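PDB 5UR2: bifunctional protein PutA, which probably couples the two oxidations of proline catabolism, a flavin-dependent proline dehydrogenase feeding an NAD-dependent dehydrogenase that turns glutamate semialdehyde into glutamate. Local coordinates for residues Ala201-Ile206 / Ser806-Pro811; Asp208-Glu213 / Asn814-Met819. One frame throughout, in Å; residues are numbered along the deposited sequence.

Interaction 1: Ala201-Ile206 / Ser806-Pro811; sequences ALYSQI and SIEIHP
Gln205 reaches from the loop after strand 194-197 of the proline dehydrogenase barrel, a (βα)8 or TIM barrel, to the loop that follows helix 790-806 in the aldehyde dehydrogenase part, meeting Ser806 and Ile807. Its CG lies anti to the carbonyl carbon (chi1 -56°) and the chain bends at chi2, -57°, which lays the amide alongside the backbone of Ser806. Gln205 CG touches Ser806 O at 3.4 Å, and Gln205 NE2 meets Ser806 CB at 3.6 Å. On the other side of the amide, Gln205 OE1 lies against CG2 of Ile807. The amide is held from within its own loop: Gln205 NE2 donates to Ser204 OG at 2.8 Å, tilted slightly from the amide plane, and that hydroxyl also bonds Glu152. OG of Ser806 turns to the backbone N of Glu152 and O of Glu802. Gln205 N sits over the centre of one face of the Tyr203 ring. Tyr203 OH and Glu808 OE2, 3.7 Å apart, are not hydrogen-bonded; both turn to Lys816 NZ, the hydroxyl weakly, the carboxylate in a salt bridge. Glu808 OE1 takes a nearly straight bond from His810 NE2. One water bridges the two loops, donating to Gln205 OE1 at 2.8 Å and accepting from Glu808 N at 2.9 Å.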
loop_
_atom_site.group_PDB
_atom_site.type_symbol
_atom_site.label_atom_id
_atom_site.label_comp_id
_atom_site.label_asym_id
_atom_site.label_seq_id
_atom_site.Cartn_x
_atom_site.Cartn_y
_atom_site.Cartn_z
ATOM N N ALA B 201 -33.689 32.965 9.110
ATOM C CA ALA B 201 -33.101 34.291 9.059
ATOM C C ALA B 201 -33.392 35.112 10.307
ATOM O O ALA B 201 -32.748 36.145 10.506
ATOM C CB ALA B 201 -33.597 35.036 7.828
ATOM N N LEU B 202 -34.325 34.675 11.148
ATOM C CA LEU B 202 -34.728 35.424 12.328
ATOM C C LEU B 202 -33.970 35.048 13.593
ATOM O O LEU B 202 -34.173 35.698 14.621
ATOM C CB LEU B 202 -36.217 35.238 12.592
ATOM C CG LEU B 202 -37.074 35.878 11.519
ATOM C CD1 LEU B 202 -38.504 35.388 11.626
ATOM C CD2 LEU B 202 -36.991 37.364 11.726
ATOM N N TYR B 203 -33.121 34.028 13.560
ATOM C CA TYR B 203 -32.418 33.605 14.767
ATOM C C TYR B 203 -31.166 32.850 14.352
ATOM O O TYR B 203 -31.250 31.940 13.523
ATOM C CB TYR B 203 -33.321 32.719 15.641
ATOM C CG TYR B 203 -32.678 32.168 16.918
ATOM C CD1 TYR B 203 -31.919 32.978 17.756
ATOM C CD2 TYR B 203 -32.856 30.832 17.290
ATOM C CE1 TYR B 203 -31.350 32.470 18.931
ATOM C CE2 TYR B 203 -32.293 30.317 18.462
ATOM C CZ TYR B 203 -31.538 31.142 19.270
ATOM O OH TYR B 203 -30.979 30.638 20.416
ATOM N N SER B 204 -30.020 33.193 14.951
ATOM C CA SER B 204 -28.748 32.642 14.496
ATOM C C SER B 204 -28.284 31.410 15.270
ATOM O O SER B 204 -27.294 30.790 14.862
ATOM C CB SER B 204 -27.641 33.701 14.587
ATOM O OG SER B 204 -27.209 33.860 15.932
ATOM N N GLN B 205 -28.935 31.052 16.381
ATOM C CA GLN B 205 -28.451 29.965 17.228
ATOM C C GLN B 205 -29.466 28.833 17.383
ATOM O O GLN B 205 -29.672 28.299 18.478
ATOM C CB GLN B 205 -28.030 30.494 18.597
ATOM C CG GLN B 205 -26.981 31.608 18.532
ATOM C CD GLN B 205 -25.699 31.204 17.796
ATOM O OE1 GLN B 205 -25.081 30.174 18.086
ATOM N NE2 GLN B 205 -25.286 32.036 16.853
ATOM N N ILE B 206 -30.103 28.422 16.290
ATOM C CA ILE B 206 -30.985 27.262 16.368
ATOM C C ILE B 206 -30.179 26.032 16.753
ATOM O O ILE B 206 -29.123 25.751 16.175
ATOM C CB ILE B 206 -31.725 27.065 15.042
ATOM C CG1 ILE B 206 -32.679 28.240 14.813
ATOM C CG2 ILE B 206 -32.457 25.726 15.040
ATOM C CD1 ILE B 206 -33.287 28.257 13.417
ATOM N N SER B 806 -22.688 35.902 19.769
ATOM C CA SER B 806 -23.972 35.222 19.820
ATOM C C SER B 806 -23.902 33.801 20.368
ATOM O O SER B 806 -24.950 33.246 20.703
ATOM C CB SER B 806 -24.603 35.198 18.424
ATOM O OG SER B 806 -24.703 36.517 17.909
ATOM N N ILE B 807 -22.722 33.181 20.453
ATOM C CA ILE B 807 -22.691 31.775 20.852
ATOM C C ILE B 807 -22.766 31.673 22.369
ATOM O O ILE B 807 -22.278 32.538 23.102
ATOM C CB ILE B 807 -21.461 31.031 20.295
ATOM C CG1 ILE B 807 -20.171 31.591 20.869
ATOM C CG2 ILE B 807 -21.457 31.109 18.765
ATOM C CD1 ILE B 807 -18.959 30.806 20.434
ATOM N N GLU B 808 -23.391 30.599 22.841
ATOM C CA GLU B 808 -23.729 30.450 24.249
ATOM C C GLU B 808 -22.760 29.499 24.949
ATOM O O GLU B 808 -22.377 28.465 24.398
ATOM C CB GLU B 808 -25.167 29.947 24.401
ATOM C CG GLU B 808 -26.194 30.818 23.685
ATOM C CD GLU B 808 -27.626 30.500 24.079
ATOM O OE1 GLU B 808 -27.908 30.377 25.296
ATOM O OE2 GLU B 808 -28.461 30.348 23.162
ATOM N N ILE B 809 -22.381 29.853 26.171
ATOM C CA ILE B 809 -21.470 29.064 26.995
ATOM C C ILE B 809 -22.272 28.517 28.171
ATOM O O ILE B 809 -22.868 29.288 28.931
ATOM C CB ILE B 809 -20.283 29.910 27.484
ATOM C CG1 ILE B 809 -19.542 30.560 26.310
ATOM C CG2 ILE B 809 -19.336 29.083 28.328
ATOM C CD1 ILE B 809 -19.985 31.989 26.016
ATOM N N HIS B 810 -22.307 27.200 28.318
ATOM C CA HIS B 810 -23.090 26.568 29.368
ATOM C C HIS B 810 -22.374 25.332 29.876
ATOM O O HIS B 810 -21.497 24.786 29.192
ATOM C CB HIS B 810 -24.482 26.146 28.878
ATOM C CG HIS B 810 -25.359 27.280 28.484
ATOM N ND1 HIS B 810 -25.861 28.185 29.396
ATOM C CD2 HIS B 810 -25.870 27.632 27.281
ATOM C CE1 HIS B 810 -26.619 29.063 28.766
ATOM N NE2 HIS B 810 -26.642 28.752 27.481
ATOM N N PRO B 811 -22.762 24.829 31.055
ATOM C CA PRO B 811 -22.398 23.464 31.427
ATOM C C PRO B 811 -22.691 22.521 30.273
ATOM O O PRO B 811 -23.671 22.692 29.542
ATOM C CB PRO B 811 -23.293 23.171 32.633
ATOM C CG PRO B 811 -23.515 24.509 33.265
ATOM C CD PRO B 811 -23.564 25.492 32.102
HETATM O O HOH W 1 -24.907 29.198 20.746
#

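Interaction 2: Asp208-Glu213 / Asn814-Met819; sequences DAAWDE and NPKAYM
This is a buried, mostly apolar contact between the two catalytic parts of the chain: the start of helix 211-232 in the proline dehydrogenase barrel meets a tight turn in the loop between helices 790-806 and 825-841 of the aldehyde dehydrogenase part. Two small alanines let the backbones come close, with Pro815 set against them. Ala209 CB lies 3.8 Å from Pro815 CB, and the same proline carbon sits 3.5 Å from Ala209 O. Ala210, at the N-cap position, presses its CB on Lys816 CD at 3.6 Å. Trp587 of helix 587-611 packs on both Ala209 and Pro815.

The aliphatic part of Lys816 runs between Ala210 and Glu213, touching both. Its CG is anti to the backbone N (chi1 -157°) and the chain then bends at chi2 and chi4. Glu213, extended from the first turn of the helix, crosses it at about a right angle, its OE1 3.8 Å from Lys816 CG. The charges themselves do not pair, since Glu213 OE1 and Lys816 NZ are 5.4 Å apart; besides Glu808, the ammonium bonds the carbonyl of Gln205.

Asn814 OD1 accepts from Lys816 N at 2.8 Å, with an N-H...O angle of 165°, and Ala817 N bonds Asn814 O at 3.0 Å. The result is an Asx turn superposed on a type I beta turn, packed against a helix N terminus.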
loop_
_atom_site.group_PDB
_atom_site.type_symbol
_atom_site.label_atom_id
_atom_site.label_comp_id
_atom_site.label_asym_id
_atom_site.label_seq_id
_atom_site.Cartn_x
_atom_site.Cartn_y
_atom_site.Cartn_z
ATOM N N ASP B 208 -30.952 21.973 17.648
ATOM C CA ASP B 208 -31.987 20.947 17.693
ATOM C C ASP B 208 -31.980 20.185 19.009
ATOM O O ASP B 208 -33.046 19.822 19.519
ATOM C CB ASP B 208 -31.783 19.951 16.545
ATOM C CG ASP B 208 -30.333 19.501 16.404
ATOM O OD1 ASP B 208 -29.544 19.624 17.376
ATOM O OD2 ASP B 208 -29.989 18.974 15.323
ATOM N N ALA B 209 -30.795 19.960 19.588
ATOM C CA ALA B 209 -30.726 19.251 20.856
ATOM C C ALA B 209 -31.474 20.011 21.939
ATOM O O ALA B 209 -32.048 19.403 22.851
ATOM C CB ALA B 209 -29.262 19.011 21.247
ATOM N N ALA B 210 -31.522 21.332 21.825
ATOM C CA ALA B 210 -32.367 22.161 22.681
ATOM C C ALA B 210 -33.632 22.555 21.923
ATOM O O ALA B 210 -33.909 23.731 21.674
ATOM C CB ALA B 210 -31.601 23.384 23.161
ATOM N N TRP B 211 -34.384 21.514 21.550
ATOM C CA TRP B 211 -35.533 21.658 20.667
ATOM C C TRP B 211 -36.532 22.672 21.205
ATOM O O TRP B 211 -36.908 23.614 20.502
ATOM C CB TRP B 211 -36.202 20.306 20.484
ATOM C CG TRP B 211 -37.310 20.271 19.476
ATOM C CD1 TRP B 211 -38.655 20.410 19.717
ATOM C CD2 TRP B 211 -37.178 20.048 18.067
ATOM N NE1 TRP B 211 -39.355 20.289 18.548
ATOM C CE2 TRP B 211 -38.477 20.074 17.518
ATOM C CE3 TRP B 211 -36.080 19.833 17.212
ATOM C CZ2 TRP B 211 -38.718 19.889 16.154
ATOM C CZ3 TRP B 211 -36.320 19.649 15.861
ATOM C CH2 TRP B 211 -37.628 19.678 15.343
ATOM N N ASP B 212 -37.001 22.476 22.441
ATOM C CA ASP B 212 -38.067 23.325 22.973
ATOM C C ASP B 212 -37.611 24.774 23.104
ATOM O O ASP B 212 -38.373 25.703 22.814
ATOM C CB ASP B 212 -38.550 22.824 24.336
ATOM C CG ASP B 212 -39.229 21.475 24.271
ATOM O OD1 ASP B 212 -39.663 21.063 23.179
ATOM O OD2 ASP B 212 -39.392 20.856 25.348
ATOM N N GLU B 213 -36.371 24.991 23.542
ATOM C CA GLU B 213 -35.881 26.357 23.670
ATOM C C GLU B 213 -35.793 27.039 22.306
ATOM O O GLU B 213 -36.244 28.178 22.138
ATOM C CB GLU B 213 -34.525 26.357 24.369
ATOM C CG GLU B 213 -33.999 27.752 24.604
ATOM C CD GLU B 213 -32.800 27.775 25.519
ATOM O OE1 GLU B 213 -32.156 28.846 25.612
ATOM O OE2 GLU B 213 -32.504 26.725 26.143
ATOM N N ASN B 814 -26.082 20.916 29.488
ATOM C CA ASN B 814 -27.142 21.719 28.871
ATOM C C ASN B 814 -27.072 21.612 27.351
ATOM O O ASN B 814 -26.057 21.998 26.765
ATOM C CB ASN B 814 -27.002 23.178 29.326
ATOM C CG ASN B 814 -28.144 24.073 28.833
ATOM O OD1 ASN B 814 -28.748 23.829 27.783
ATOM N ND2 ASN B 814 -28.438 25.121 29.600
ATOM N N PRO B 815 -28.119 21.122 26.675
ATOM C CA PRO B 815 -28.043 20.958 25.214
ATOM C C PRO B 815 -27.870 22.265 24.452
ATOM O O PRO B 815 -27.537 22.216 23.264
ATOM C CB PRO B 815 -29.376 20.282 24.855
ATOM C CG PRO B 815 -30.312 20.709 25.962
ATOM C CD PRO B 815 -29.446 20.770 27.210
ATOM N N LYS B 816 -28.086 23.416 25.081
ATOM C CA LYS B 816 -27.899 24.697 24.411
ATOM C C LYS B 816 -26.443 25.162 24.419
ATOM O O LYS B 816 -26.143 26.227 23.869
ATOM C CB LYS B 816 -28.794 25.765 25.062
ATOM C CG LYS B 816 -29.131 26.959 24.176
ATOM C CD LYS B 816 -29.997 26.562 22.985
ATOM C CE LYS B 816 -30.233 27.731 22.043
ATOM N NZ LYS B 816 -28.985 28.116 21.324
ATOM N N ALA B 817 -25.532 24.420 25.037
ATOM C CA ALA B 817 -24.142 24.857 25.087
ATOM C C ALA B 817 -23.531 24.837 23.686
ATOM O O ALA B 817 -23.554 23.802 23.013
ATOM C CB ALA B 817 -23.342 23.955 26.022
ATOM N N TYR B 818 -23.005 25.980 23.230
ATOM C CA TYR B 818 -22.088 25.916 22.097
ATOM C C TYR B 818 -20.702 25.515 22.583
ATOM O O TYR B 818 -20.108 24.574 22.061
ATOM C CB TYR B 818 -22.028 27.245 21.343
ATOM C CG TYR B 818 -21.292 27.154 20.023
ATOM C CD1 TYR B 818 -19.896 27.195 19.962
ATOM C CD2 TYR B 818 -21.991 27.013 18.835
ATOM C CE1 TYR B 818 -19.228 27.108 18.743
ATOM C CE2 TYR B 818 -21.344 26.924 17.622
ATOM C CZ TYR B 818 -19.973 26.962 17.569
ATOM O OH TYR B 818 -19.360 26.873 16.332
ATOM N N MET B 819 -20.174 26.202 23.589
ATOM C CA MET B 819 -18.991 25.728 24.286
ATOM C C MET B 819 -19.298 25.537 25.768
ATOM O O MET B 819 -20.180 26.202 26.335
ATOM C CB MET B 819 -17.789 26.664 24.084
ATOM C CG MET B 819 -18.074 28.129 24.158
ATOM S SD MET B 819 -16.610 29.120 23.729
ATOM C CE MET B 819 -15.631 28.948 25.213
#

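In the fold
From the N terminus, the chain leaves barrel strand 194-197, passes 201-206 and then 208-213, and enters helix 211-232. About 600 residues later, after the rest of the barrel and much of the aldehyde dehydrogenase part, it leaves helix 790-806 and passes 806-811, closing interaction 1, then 814-819, closing interaction 2. The segments alternate, so the two long loops cross, and each joins the same barrel loop region to the same connection before helix 825-841. The contacts lie about 9 Å apart, centre to centre. They share Lys816, and the backbone of Glu808 bonds that of Tyr818, so both belong to one interface between the two catalytic parts.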